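Local coordinates for effector protein B, substrate of the Dot/Icm secretion system (Legionella drancourtii, PDB 4JVS) that probably acts as a GTPase-activating protein delivered by the Dot/Icm secretion system, its GAP domain being captured here with GDP and aluminum fluoride, at residues A[123-128]-A[136-141]; A[109-114]-A[243-248]; A[93-98]-A[146-151]; A[161-166]-A[204-209]. All coordinates share one frame; numbering follows the deposited sequence.

Overall arrangement
Going from the N terminus, residues 93-98 open contact 3 and residues 109-114 then open contact 2. Contact 1 is the first to close, a short loop that brings 136-141 back to the end of helix 118-124. Both open loops enclose it. Contact 3 closes next, on helix 142-151, so contacts 2 and 3 cross. Contact 4 opens and closes afterwards, pairing helix 156-177 with helix 193-214, and it too lies within the span of contact 2. Contact 2 closes last, on helix 243-253, and ties the N-terminal subdomain to the C-terminal one. Tyr141 of contact 1 reaches both Ile113 of contact 2 and Asn93 of contact 3.

Contact 1: residues A[123-128]-A[136-141]; sequences RHLSIV and LRFAPY. With GDP (guanosine-5'-diphosphate), chain D; AF3 (aluminum fluoride), chain E.
His124 covers one face of the Phe138 ring. Its CD2 sits over the ring centre, 3.3 Å above the plane. His124 CB approaches the same face in a CH-pi contact, 3.9 Å from the centroid of the Phe138 ring. The two ring planes meet obliquely, at 48°. Leu125 comes to the rim instead, near the plane of the ring, with its CD2 4.0 Å from Phe138 CB. Its other methyl, CD1, lies 4.0 Å from Tyr141 O. Phe138 can meet both residues because its CG is anti to the backbone N (chi1 -166°), which turns the ring back to the end of helix 118-124.

A second shell fixes these groups. His124 NE2 is hydrogen-bonded to Glu252, and Phe138 has edge-to-face ring contacts with His110 and Tyr116.

The neighbouring Arg137 has its CB directed away from 123-128, and its chain runs extended from CG to NE toward the nucleotide. NH2 donates to GDP O1B at 3.2 Å, with an N-H...O angle of 150°. NH1 and NH2 also make weak bonds to fluorine F3 of the aluminum fluoride, which lies near the guanidinium plane. The aluminum lies between GDP O1B and a water, which is 2.3 Å from it. The chain of another protein also holds both GDP and the fluoride. Aluminum fluoride beside GDP mimics the phosphate in transfer. Arg137, reaching from this chain into the nucleotide site of the other protein, is consistent with the arginine finger of a GTPase-activating protein.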
# COMPACT_ATOMS: atom_id res chain seq x y z
N ARG A 123 -2.92 4.86 -10.99
CA ARG A 123 -1.78 5.60 -10.54
C ARG A 123 -1.66 5.70 -9.06
O ARG A 123 -0.60 5.70 -8.53
CB ARG A 123 -1.87 7.00 -11.07
CG ARG A 123 -1.40 7.20 -12.43
CD ARG A 123 -1.74 8.59 -12.79
NE ARG A 123 -1.42 8.96 -14.15
CZ ARG A 123 -2.32 9.26 -15.07
NH1 ARG A 123 -1.95 9.62 -16.27
NH2 ARG A 123 -3.60 9.20 -14.81
N HIS A 124 -2.77 5.82 -8.38
CA HIS A 124 -2.75 5.98 -6.93
C HIS A 124 -2.28 4.74 -6.21
O HIS A 124 -1.50 4.82 -5.25
CB HIS A 124 -4.13 6.37 -6.42
CG HIS A 124 -4.36 7.85 -6.39
ND1 HIS A 124 -3.33 8.76 -6.33
CD2 HIS A 124 -5.51 8.57 -6.43
CE1 HIS A 124 -3.83 9.99 -6.33
NE2 HIS A 124 -5.15 9.90 -6.39
N LEU A 125 -2.76 3.59 -6.67
CA LEU A 125 -2.53 2.32 -6.01
C LEU A 125 -1.19 1.71 -6.36
O LEU A 125 -0.85 0.63 -5.88
CB LEU A 125 -3.62 1.32 -6.38
CG LEU A 125 -5.00 1.68 -5.86
CD1 LEU A 125 -6.07 0.70 -6.33
CD2 LEU A 125 -4.94 1.76 -4.36
N SER A 126 -0.41 2.40 -7.19
CA SER A 126 0.82 1.81 -7.68
C SER A 126 2.03 2.76 -7.81
O SER A 126 3.13 2.32 -8.12
CB SER A 126 0.55 1.10 -9.00
OG SER A 126 -0.28 -0.04 -8.78
N ILE A 127 1.83 4.05 -7.54
CA ILE A 127 2.94 4.99 -7.57
C ILE A 127 3.83 4.90 -6.32
O ILE A 127 3.34 4.89 -5.19
CB ILE A 127 2.46 6.44 -7.85
CG1 ILE A 127 2.31 6.64 -9.36
CG2 ILE A 127 3.45 7.47 -7.30
CD1 ILE A 127 1.88 8.03 -9.77
N VAL A 128 5.13 4.81 -6.55
CA VAL A 128 6.09 4.68 -5.47
C VAL A 128 6.59 6.06 -5.06
O VAL A 128 7.16 6.78 -5.87
CB VAL A 128 7.31 3.84 -5.90
CG1 VAL A 128 8.15 3.48 -4.70
CG2 VAL A 128 6.86 2.58 -6.62
N LEU A 136 1.72 6.42 -1.17
CA LEU A 136 0.78 7.34 -0.53
C LEU A 136 -0.59 6.69 -0.60
O LEU A 136 -1.09 6.38 -1.68
CB LEU A 136 0.79 8.71 -1.22
CG LEU A 136 1.74 9.75 -0.61
CD1 LEU A 136 3.18 9.26 -0.60
CD2 LEU A 136 1.62 11.07 -1.31
N ARG A 137 -1.18 6.48 0.57
CA ARG A 137 -2.43 5.73 0.72
C ARG A 137 -3.60 6.22 -0.10
O ARG A 137 -3.84 7.43 -0.23
CB ARG A 137 -2.85 5.68 2.18
CG ARG A 137 -2.01 4.78 3.03
CD ARG A 137 -2.67 4.59 4.37
NE ARG A 137 -1.95 3.60 5.14
CZ ARG A 137 -2.06 2.30 4.96
NH1 ARG A 137 -2.87 1.83 4.02
NH2 ARG A 137 -1.36 1.46 5.70
N PHE A 138 -4.34 5.26 -0.65
CA PHE A 138 -5.57 5.53 -1.37
C PHE A 138 -6.58 4.46 -0.95
O PHE A 138 -7.09 3.68 -1.76
CB PHE A 138 -5.32 5.51 -2.88
CG PHE A 138 -6.43 6.10 -3.68
CD1 PHE A 138 -6.89 7.38 -3.40
CD2 PHE A 138 -7.01 5.39 -4.72
CE1 PHE A 138 -7.93 7.94 -4.16
CE2 PHE A 138 -8.03 5.94 -5.47
CZ PHE A 138 -8.49 7.22 -5.19
N ALA A 139 -6.87 4.44 0.35
CA ALA A 139 -7.64 3.38 0.99
C ALA A 139 -9.05 3.10 0.46
O ALA A 139 -9.51 1.95 0.51
CB ALA A 139 -7.67 3.60 2.51
N PRO A 140 -9.77 4.14 -0.03
CA PRO A 140 -11.14 3.78 -0.40
C PRO A 140 -11.26 2.89 -1.63
O PRO A 140 -12.36 2.38 -1.89
CB PRO A 140 -11.80 5.14 -0.65
CG PRO A 140 -10.98 6.11 0.14
CD PRO A 140 -9.59 5.60 -0.01
N TYR A 141 -10.17 2.70 -2.38
CA TYR A 141 -10.23 1.87 -3.58
C TYR A 141 -9.45 0.56 -3.51
O TYR A 141 -9.50 -0.23 -4.45
CB TYR A 141 -9.86 2.67 -4.84
CG TYR A 141 -11.03 3.45 -5.39
CD1 TYR A 141 -11.97 2.85 -6.23
CD2 TYR A 141 -11.21 4.79 -5.07
CE1 TYR A 141 -13.05 3.56 -6.74
CE2 TYR A 141 -12.29 5.52 -5.57
CZ TYR A 141 -13.21 4.90 -6.40
OH TYR A 141 -14.27 5.62 -6.89
PB GDP D . -0.39 -1.26 7.60
O1B GDP D . -0.99 -1.64 6.24
O2B GDP D . 1.14 -1.38 7.48
O3B GDP D . -0.94 -2.12 8.71
O3A GDP D . -0.78 0.23 7.89
PA GDP D . -0.23 1.04 9.13
O1A GDP D . 0.66 2.16 8.66
O2A GDP D . 0.54 0.17 10.06
O5' GDP D . -1.52 1.59 9.82
C5' GDP D . -1.38 2.86 10.32
C4' GDP D . -2.59 3.74 10.09
O4' GDP D . -3.70 3.34 10.87
C3' GDP D . -2.09 5.03 10.59
O3' GDP D . -1.89 5.91 9.55
C2' GDP D . -3.04 5.44 11.65
O2' GDP D . -3.90 6.43 11.22
C1' GDP D . -3.76 4.18 11.99
N9 GDP D . -3.33 3.49 13.21
C8 GDP D . -2.36 2.55 13.32
N7 GDP D . -2.24 2.12 14.58
C5 GDP D . -3.13 2.77 15.34
C6 GDP D . -3.45 2.72 16.77
O6 GDP D . -2.86 1.98 17.53
N1 GDP D . -4.46 3.56 17.23
C2 GDP D . -5.20 4.45 16.41
N2 GDP D . -6.24 5.29 16.96
N3 GDP D . -4.91 4.50 15.09
C4 GDP D . -3.85 3.64 14.51
AL AF3 E . -0.87 -1.62 4.61
F1 AF3 E . -1.23 -3.24 4.39
F2 AF3 E . 0.62 -1.41 5.32
F3 AF3 E . -1.40 -0.42 3.56
O HOH W 1 0.70 -2.17 3.02

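Contact 2: residues A[109-114]-A[243-248]; sequences GHAYIA and GDQLAT
Thr248 OG1 is held from two sides, one in each segment. It donates to Asp244 O at 2.8 Å, one turn back in its own helix, and it accepts a weak bond from Ala111 N at 3.0 Å. Asp244 O also takes the backbone N of Thr248, and the two donors reach it from opposite faces of the carbonyl plane. With OG1 beside its own backbone N (chi1 -63°), the hydroxyl can turn back to Asp244 and still meet the strand.

Gln245, next to Asp244 in the helix, makes the straighter link. Its NE2 donates to Tyr112 O at 3.1 Å with an N-H...O angle of 161°, and that oxygen lies in the amide plane. These bonds join strand 110-111 and the residue after it, in the N-terminal subdomain of the GAP domain, to helix 243-253 of the C-terminal subdomain. Asp244 adds a bond to Ser279, and Gln245 OE1 a weak one to Lys104.

Apolar groups fill in between the polar links. Ala111 CB rests on the helix backbone, 3.8 Å from Gln245 CA. Ile113 and Thr248 run alongside each other in opposite senses, with Ile113 CD1 3.4 Å from Thr248 CG2.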
# COMPACT_ATOMS: atom_id res chain seq x y z
N GLY A 109 -7.33 9.33 5.13
CA GLY A 109 -7.18 10.57 4.40
C GLY A 109 -7.86 10.81 3.08
O GLY A 109 -7.76 11.89 2.56
N HIS A 110 -8.57 9.84 2.57
CA HIS A 110 -9.30 9.96 1.34
C HIS A 110 -10.69 9.53 1.56
O HIS A 110 -10.95 8.67 2.35
CB HIS A 110 -8.70 9.06 0.30
CG HIS A 110 -7.50 9.62 -0.37
ND1 HIS A 110 -7.57 10.31 -1.47
CD2 HIS A 110 -6.18 9.53 -0.07
CE1 HIS A 110 -6.36 10.66 -1.85
NE2 HIS A 110 -5.52 10.18 -0.99
N ALA A 111 -11.61 10.08 0.83
CA ALA A 111 -12.98 9.65 0.92
C ALA A 111 -13.37 9.02 -0.39
O ALA A 111 -12.80 9.31 -1.40
CB ALA A 111 -13.87 10.81 1.24
N TYR A 112 -14.31 8.11 -0.36
CA TYR A 112 -14.66 7.45 -1.57
C TYR A 112 -15.37 8.42 -2.41
O TYR A 112 -16.29 9.04 -1.98
CB TYR A 112 -15.55 6.27 -1.28
CG TYR A 112 -16.05 5.60 -2.50
CD1 TYR A 112 -17.29 5.87 -2.98
CD2 TYR A 112 -15.30 4.71 -3.14
CE1 TYR A 112 -17.76 5.28 -4.11
CE2 TYR A 112 -15.76 4.10 -4.26
CZ TYR A 112 -16.98 4.40 -4.73
OH TYR A 112 -17.43 3.78 -5.85
N ILE A 113 -14.92 8.54 -3.63
CA ILE A 113 -15.57 9.34 -4.61
C ILE A 113 -15.81 8.37 -5.70
O ILE A 113 -14.93 7.70 -6.13
CB ILE A 113 -14.66 10.46 -5.06
CG1 ILE A 113 -14.94 11.70 -4.25
CG2 ILE A 113 -14.97 10.83 -6.46
CD1 ILE A 113 -13.98 11.92 -3.14
N ALA A 114 -17.04 8.24 -6.12
CA ALA A 114 -17.37 7.23 -7.13
C ALA A 114 -16.94 7.71 -8.51
O ALA A 114 -16.91 6.94 -9.47
CB ALA A 114 -18.85 6.92 -7.11
N GLY A 243 -18.35 16.83 3.52
CA GLY A 243 -17.24 17.75 3.50
C GLY A 243 -15.98 16.99 3.16
O GLY A 243 -15.16 17.45 2.37
N ASP A 244 -15.85 15.82 3.76
CA ASP A 244 -14.70 14.96 3.50
C ASP A 244 -14.58 14.58 2.01
O ASP A 244 -13.49 14.60 1.45
CB ASP A 244 -14.78 13.70 4.35
CG ASP A 244 -14.28 13.92 5.77
OD1 ASP A 244 -13.96 15.07 6.12
OD2 ASP A 244 -14.24 12.93 6.53
N GLN A 245 -15.70 14.21 1.40
CA GLN A 245 -15.74 13.91 -0.03
C GLN A 245 -15.29 15.14 -0.84
O GLN A 245 -14.50 15.03 -1.79
CB GLN A 245 -17.14 13.46 -0.45
CG GLN A 245 -17.35 11.95 -0.50
CD GLN A 245 -18.82 11.55 -0.71
OE1 GLN A 245 -19.73 12.33 -0.44
NE2 GLN A 245 -19.05 10.33 -1.18
N LEU A 246 -15.78 16.31 -0.45
CA LEU A 246 -15.51 17.53 -1.19
C LEU A 246 -14.04 17.94 -1.08
O LEU A 246 -13.42 18.32 -2.08
CB LEU A 246 -16.42 18.67 -0.71
CG LEU A 246 -17.92 18.62 -1.07
CD1 LEU A 246 -18.68 19.63 -0.26
CD2 LEU A 246 -18.12 18.88 -2.54
N ALA A 247 -13.49 17.86 0.13
CA ALA A 247 -12.08 18.14 0.39
C ALA A 247 -11.17 17.17 -0.34
O ALA A 247 -10.12 17.56 -0.86
CB ALA A 247 -11.80 18.08 1.89
N THR A 248 -11.56 15.90 -0.37
CA THR A 248 -10.86 14.89 -1.16
C THR A 248 -10.74 15.33 -2.62
O THR A 248 -9.68 15.18 -3.24
CB THR A 248 -11.56 13.53 -1.08
OG1 THR A 248 -11.54 13.06 0.27
CG2 THR A 248 -10.86 12.49 -1.96

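Contact 3: residues A[93-98]-A[146-151]; sequences NFFTAF and TDYCRH
Phe94 CG lies between its backbone N and carbonyl carbon (chi1 52°), while Tyr148 CG points opposite its backbone N (chi1 -171°). These torsions bring the two rings together with their planes nearly parallel. The planes are 21° apart and the centroids 4.5 Å apart, but the rings are slid so far that they barely overlap. Phe94 CE1 sits over one face of Tyr148, toward its rim. Phe95 completes the aromatic cluster, with its CE1 3.9 Å from Tyr148 CB. An Asx turn shapes the start of this loop: Asn93 OD1 accepts from Phe95 N at 3.0 Å, in the carbonyl plane and on a lone pair.

Phe98 lies against the helix backbone. The peptide of Asp147 and Tyr148 covers one face of its ring, with Tyr148 N over the centre. Asp147 CB touches Phe98 CD1 at 3.6 Å. The Phe98 edge then points to the face of His151, an edge-to-face pair with centroids 5.1 Å apart. His151 ND1 donates to Asp147 O at 3.2 Å, which helps fix the rotation of that ring. Arg150 NH1 forms a salt bridge with Asp147 OD1 at 2.6 Å.

The contact packs the loop before strand 106-107 on helix 142-151, in the N-terminal subdomain of the GAP domain. Trp157 of the next helix meets Phe95 edge-to-face. The hydrogen bonds lie within one segment or the other and the salt bridge within 146-151, so what joins the loop to the helix is aromatic and apolar surface.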
# COMPACT_ATOMS: atom_id res chain seq x y z
N ASN A 93 -16.62 5.20 -12.28
CA ASN A 93 -15.72 4.15 -12.72
C ASN A 93 -16.39 2.80 -12.54
O ASN A 93 -17.47 2.71 -11.95
CB ASN A 93 -14.40 4.17 -11.94
CG ASN A 93 -14.60 4.21 -10.44
OD1 ASN A 93 -15.06 3.24 -9.84
ND2 ASN A 93 -14.25 5.32 -9.83
N PHE A 94 -15.73 1.75 -13.02
CA PHE A 94 -16.37 0.45 -12.99
C PHE A 94 -16.24 -0.30 -11.66
O PHE A 94 -16.59 -1.48 -11.58
CB PHE A 94 -15.96 -0.40 -14.20
CG PHE A 94 -14.47 -0.53 -14.41
CD1 PHE A 94 -13.62 -0.95 -13.39
CD2 PHE A 94 -13.92 -0.28 -15.67
CE1 PHE A 94 -12.25 -1.09 -13.61
CE2 PHE A 94 -12.55 -0.43 -15.90
CZ PHE A 94 -11.71 -0.84 -14.87
N PHE A 95 -15.74 0.39 -10.63
CA PHE A 95 -15.56 -0.24 -9.31
C PHE A 95 -16.81 -0.16 -8.45
O PHE A 95 -16.90 -0.86 -7.44
CB PHE A 95 -14.40 0.40 -8.54
CG PHE A 95 -13.06 0.21 -9.18
CD1 PHE A 95 -12.43 -1.01 -9.14
CD2 PHE A 95 -12.43 1.26 -9.82
CE1 PHE A 95 -11.19 -1.19 -9.72
CE2 PHE A 95 -11.20 1.09 -10.40
CZ PHE A 95 -10.58 -0.13 -10.35
N THR A 96 -17.74 0.69 -8.86
CA THR A 96 -18.97 0.99 -8.12
C THR A 96 -19.74 -0.26 -7.65
O THR A 96 -20.26 -0.30 -6.53
CB THR A 96 -19.88 1.96 -8.93
OG1 THR A 96 -19.43 3.30 -8.74
CG2 THR A 96 -21.35 1.85 -8.53
N ALA A 97 -19.77 -1.29 -8.50
CA ALA A 97 -20.41 -2.56 -8.18
C ALA A 97 -19.80 -3.26 -6.95
O ALA A 97 -20.42 -4.14 -6.36
CB ALA A 97 -20.36 -3.48 -9.38
N PHE A 98 -18.58 -2.92 -6.62
CA PHE A 98 -17.87 -3.55 -5.54
C PHE A 98 -17.74 -2.66 -4.34
O PHE A 98 -16.90 -2.89 -3.53
CB PHE A 98 -16.49 -3.89 -6.00
CG PHE A 98 -16.44 -4.83 -7.14
CD1 PHE A 98 -16.67 -6.15 -6.95
CD2 PHE A 98 -16.15 -4.41 -8.39
CE1 PHE A 98 -16.63 -7.00 -7.95
CE2 PHE A 98 -16.11 -5.28 -9.38
CZ PHE A 98 -16.36 -6.58 -9.15
N THR A 146 -9.13 -4.83 -5.33
CA THR A 146 -8.87 -6.24 -5.11
C THR A 146 -10.04 -7.09 -5.60
O THR A 146 -9.84 -8.11 -6.27
CB THR A 146 -8.58 -6.53 -3.62
OG1 THR A 146 -7.32 -5.96 -3.25
CG2 THR A 146 -8.58 -8.01 -3.33
N ASP A 147 -11.25 -6.64 -5.28
CA ASP A 147 -12.46 -7.38 -5.64
C ASP A 147 -12.61 -7.50 -7.14
O ASP A 147 -12.97 -8.55 -7.65
CB ASP A 147 -13.70 -6.72 -5.04
CG ASP A 147 -13.91 -7.10 -3.59
OD1 ASP A 147 -13.34 -8.13 -3.16
OD2 ASP A 147 -14.63 -6.36 -2.88
N TYR A 148 -12.34 -6.40 -7.85
CA TYR A 148 -12.34 -6.39 -9.30
C TYR A 148 -11.35 -7.43 -9.85
O TYR A 148 -11.72 -8.28 -10.67
CB TYR A 148 -12.02 -4.99 -9.83
CG TYR A 148 -12.22 -4.86 -11.33
CD1 TYR A 148 -13.39 -4.34 -11.85
CD2 TYR A 148 -11.24 -5.28 -12.23
CE1 TYR A 148 -13.58 -4.23 -13.21
CE2 TYR A 148 -11.42 -5.18 -13.60
CZ TYR A 148 -12.59 -4.65 -14.08
OH TYR A 148 -12.77 -4.54 -15.44
N CYS A 149 -10.10 -7.39 -9.40
CA CYS A 149 -9.09 -8.31 -9.91
C CYS A 149 -9.45 -9.78 -9.67
O CYS A 149 -8.89 -10.68 -10.32
CB CYS A 149 -7.72 -7.98 -9.30
SG CYS A 149 -7.10 -6.34 -9.68
N ARG A 150 -10.39 -10.03 -8.77
CA ARG A 150 -10.79 -11.40 -8.45
C ARG A 150 -11.86 -11.88 -9.44
O ARG A 150 -11.74 -12.96 -10.03
CB ARG A 150 -11.25 -11.48 -7.00
CG ARG A 150 -11.36 -12.89 -6.44
CD ARG A 150 -12.04 -12.91 -5.08
NE ARG A 150 -11.23 -12.33 -4.02
CZ ARG A 150 -11.57 -11.25 -3.33
NH1 ARG A 150 -12.72 -10.64 -3.59
NH2 ARG A 150 -10.77 -10.78 -2.39
N HIS A 151 -12.88 -11.06 -9.67
CA HIS A 151 -13.90 -11.41 -10.66
C HIS A 151 -13.35 -11.34 -12.07
O HIS A 151 -13.76 -12.12 -12.91
CB HIS A 151 -15.13 -10.52 -10.55
CG HIS A 151 -15.92 -10.72 -9.30
ND1 HIS A 151 -15.38 -10.55 -8.04
CD2 HIS A 151 -17.22 -11.07 -9.10
CE1 HIS A 151 -16.30 -10.79 -7.13
NE2 HIS A 151 -17.43 -11.10 -7.75

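Contact 4: residues A[161-166]-A[204-209]; sequences QRLATA and QYKTEV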
# COMPACT_ATOMS: atom_id res chain seq x y z
N GLN A 161 -2.30 -3.38 -13.34
CA GLN A 161 -1.96 -3.40 -11.92
C GLN A 161 -0.84 -4.40 -11.67
O GLN A 161 -0.03 -4.25 -10.75
CB GLN A 161 -3.21 -3.74 -11.11
CG GLN A 161 -3.01 -3.85 -9.63
CD GLN A 161 -3.98 -2.99 -8.87
OE1 GLN A 161 -3.95 -1.76 -8.99
NE2 GLN A 161 -4.84 -3.61 -8.07
N ARG A 162 -0.74 -5.37 -12.52
CA ARG A 162 0.15 -6.47 -12.34
C ARG A 162 1.50 -6.07 -12.83
O ARG A 162 2.49 -6.47 -12.28
CB ARG A 162 -0.41 -7.61 -13.16
CG ARG A 162 0.14 -8.94 -12.97
CD ARG A 162 -0.63 -9.85 -13.82
NE ARG A 162 -1.84 -10.26 -13.14
CZ ARG A 162 -2.93 -10.71 -13.73
NH1 ARG A 162 -2.99 -10.78 -15.04
NH2 ARG A 162 -3.97 -11.05 -13.01
N LEU A 163 1.53 -5.30 -13.89
CA LEU A 163 2.75 -4.70 -14.41
C LEU A 163 3.26 -3.66 -13.42
O LEU A 163 4.46 -3.50 -13.20
CB LEU A 163 2.46 -4.02 -15.76
CG LEU A 163 3.54 -3.09 -16.34
CD1 LEU A 163 4.71 -3.89 -16.90
CD2 LEU A 163 2.97 -2.14 -17.38
N ALA A 164 2.32 -2.95 -12.83
CA ALA A 164 2.60 -1.93 -11.84
C ALA A 164 3.29 -2.54 -10.64
O ALA A 164 4.36 -2.08 -10.22
CB ALA A 164 1.30 -1.27 -11.41
N THR A 165 2.67 -3.58 -10.09
CA THR A 165 3.16 -4.28 -8.91
C THR A 165 4.53 -4.88 -9.20
O THR A 165 5.40 -4.91 -8.34
CB THR A 165 2.20 -5.43 -8.48
OG1 THR A 165 0.86 -4.94 -8.38
CG2 THR A 165 2.63 -6.05 -7.14
N ALA A 166 4.70 -5.36 -10.42
CA ALA A 166 5.94 -5.97 -10.87
C ALA A 166 7.09 -4.98 -10.80
O ALA A 166 8.20 -5.32 -10.37
CB ALA A 166 5.78 -6.52 -12.29
N GLN A 204 7.68 -9.63 -19.02
CA GLN A 204 6.54 -10.43 -19.46
C GLN A 204 5.25 -9.63 -19.41
O GLN A 204 4.50 -9.58 -20.39
CB GLN A 204 6.39 -11.68 -18.59
CG GLN A 204 7.53 -12.67 -18.70
CD GLN A 204 7.45 -13.80 -17.67
OE1 GLN A 204 6.43 -13.97 -16.98
NE2 GLN A 204 8.52 -14.58 -17.56
N TYR A 205 4.99 -9.01 -18.26
CA TYR A 205 3.78 -8.24 -18.04
C TYR A 205 3.74 -7.02 -18.96
O TYR A 205 2.66 -6.59 -19.37
CB TYR A 205 3.71 -7.80 -16.57
CG TYR A 205 3.51 -8.94 -15.58
CD1 TYR A 205 2.74 -10.05 -15.90
CD2 TYR A 205 4.10 -8.89 -14.32
CE1 TYR A 205 2.57 -11.08 -14.99
CE2 TYR A 205 3.93 -9.92 -13.40
CZ TYR A 205 3.17 -11.01 -13.74
OH TYR A 205 3.00 -12.02 -12.84
N LYS A 206 4.91 -6.47 -19.27
CA LYS A 206 5.03 -5.35 -20.21
C LYS A 206 4.61 -5.80 -21.61
O LYS A 206 3.99 -5.05 -22.35
CB LYS A 206 6.47 -4.85 -20.25
CG LYS A 206 6.64 -3.44 -20.77
CD LYS A 206 7.60 -3.36 -21.95
CE LYS A 206 7.89 -1.91 -22.33
NZ LYS A 206 6.69 -1.01 -22.17
N THR A 207 4.97 -7.04 -21.95
CA THR A 207 4.59 -7.63 -23.23
C THR A 207 3.08 -7.64 -23.39
O THR A 207 2.55 -7.16 -24.39
CB THR A 207 5.09 -9.07 -23.36
OG1 THR A 207 6.49 -9.14 -23.04
CG2 THR A 207 4.85 -9.60 -24.76
N GLU A 208 2.38 -8.11 -22.39
CA GLU A 208 0.94 -8.16 -22.40
C GLU A 208 0.28 -6.83 -22.36
O GLU A 208 -0.78 -6.65 -22.88
CB GLU A 208 0.51 -8.87 -21.18
CG GLU A 208 0.95 -10.22 -21.10
CD GLU A 208 0.05 -10.99 -20.24
OE1 GLU A 208 -1.15 -10.73 -20.30
OE2 GLU A 208 0.50 -11.83 -19.48
N VAL A 209 0.88 -5.91 -21.63
CA VAL A 209 0.38 -4.54 -21.56
C VAL A 209 0.54 -3.80 -22.89
O VAL A 209 -0.40 -3.17 -23.39
CB VAL A 209 1.08 -3.76 -20.44
CG1 VAL A 209 0.88 -2.26 -20.62
CG2 VAL A 209 0.57 -4.22 -19.09
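Arg162 lays its aliphatic chain over the ring of Tyr205, where two helices of the N-terminal GAP subdomain pack as an antiparallel pair. The segments of helix 156-177 and helix 193-214 run at 151° to each other, with their axes 9.0 Å apart at closest approach. A trans chi1 (-168°) swings Arg162 CG over the centre of one ring face, 3.8 Å from the centroid of the Tyr205 ring, in a CH-pi contact. The chain then bends at chi3 (-84°), and CD stays over the same face. The guanidinium goes on to other partners, among them Pro153 O.

Tyr205 CG is beside its own backbone N, and the ring is directed at the opposing helix. Ala166 CB meets the ring at its edge, in plane, 3.5 Å from Tyr205 CD2.

Leu163 fills the other part of the interface with its two methyls split. CD1 rests on the helix backbone, 3.5 Å from Lys206 N. Lys206 CB also touches that methyl, while its NZ goes to Tyr70 and Asp210. The Leu163 side chain lies nearly perpendicular to that of Val209. There Leu163 CD2 touches Val209 CG2 at 3.6 Å.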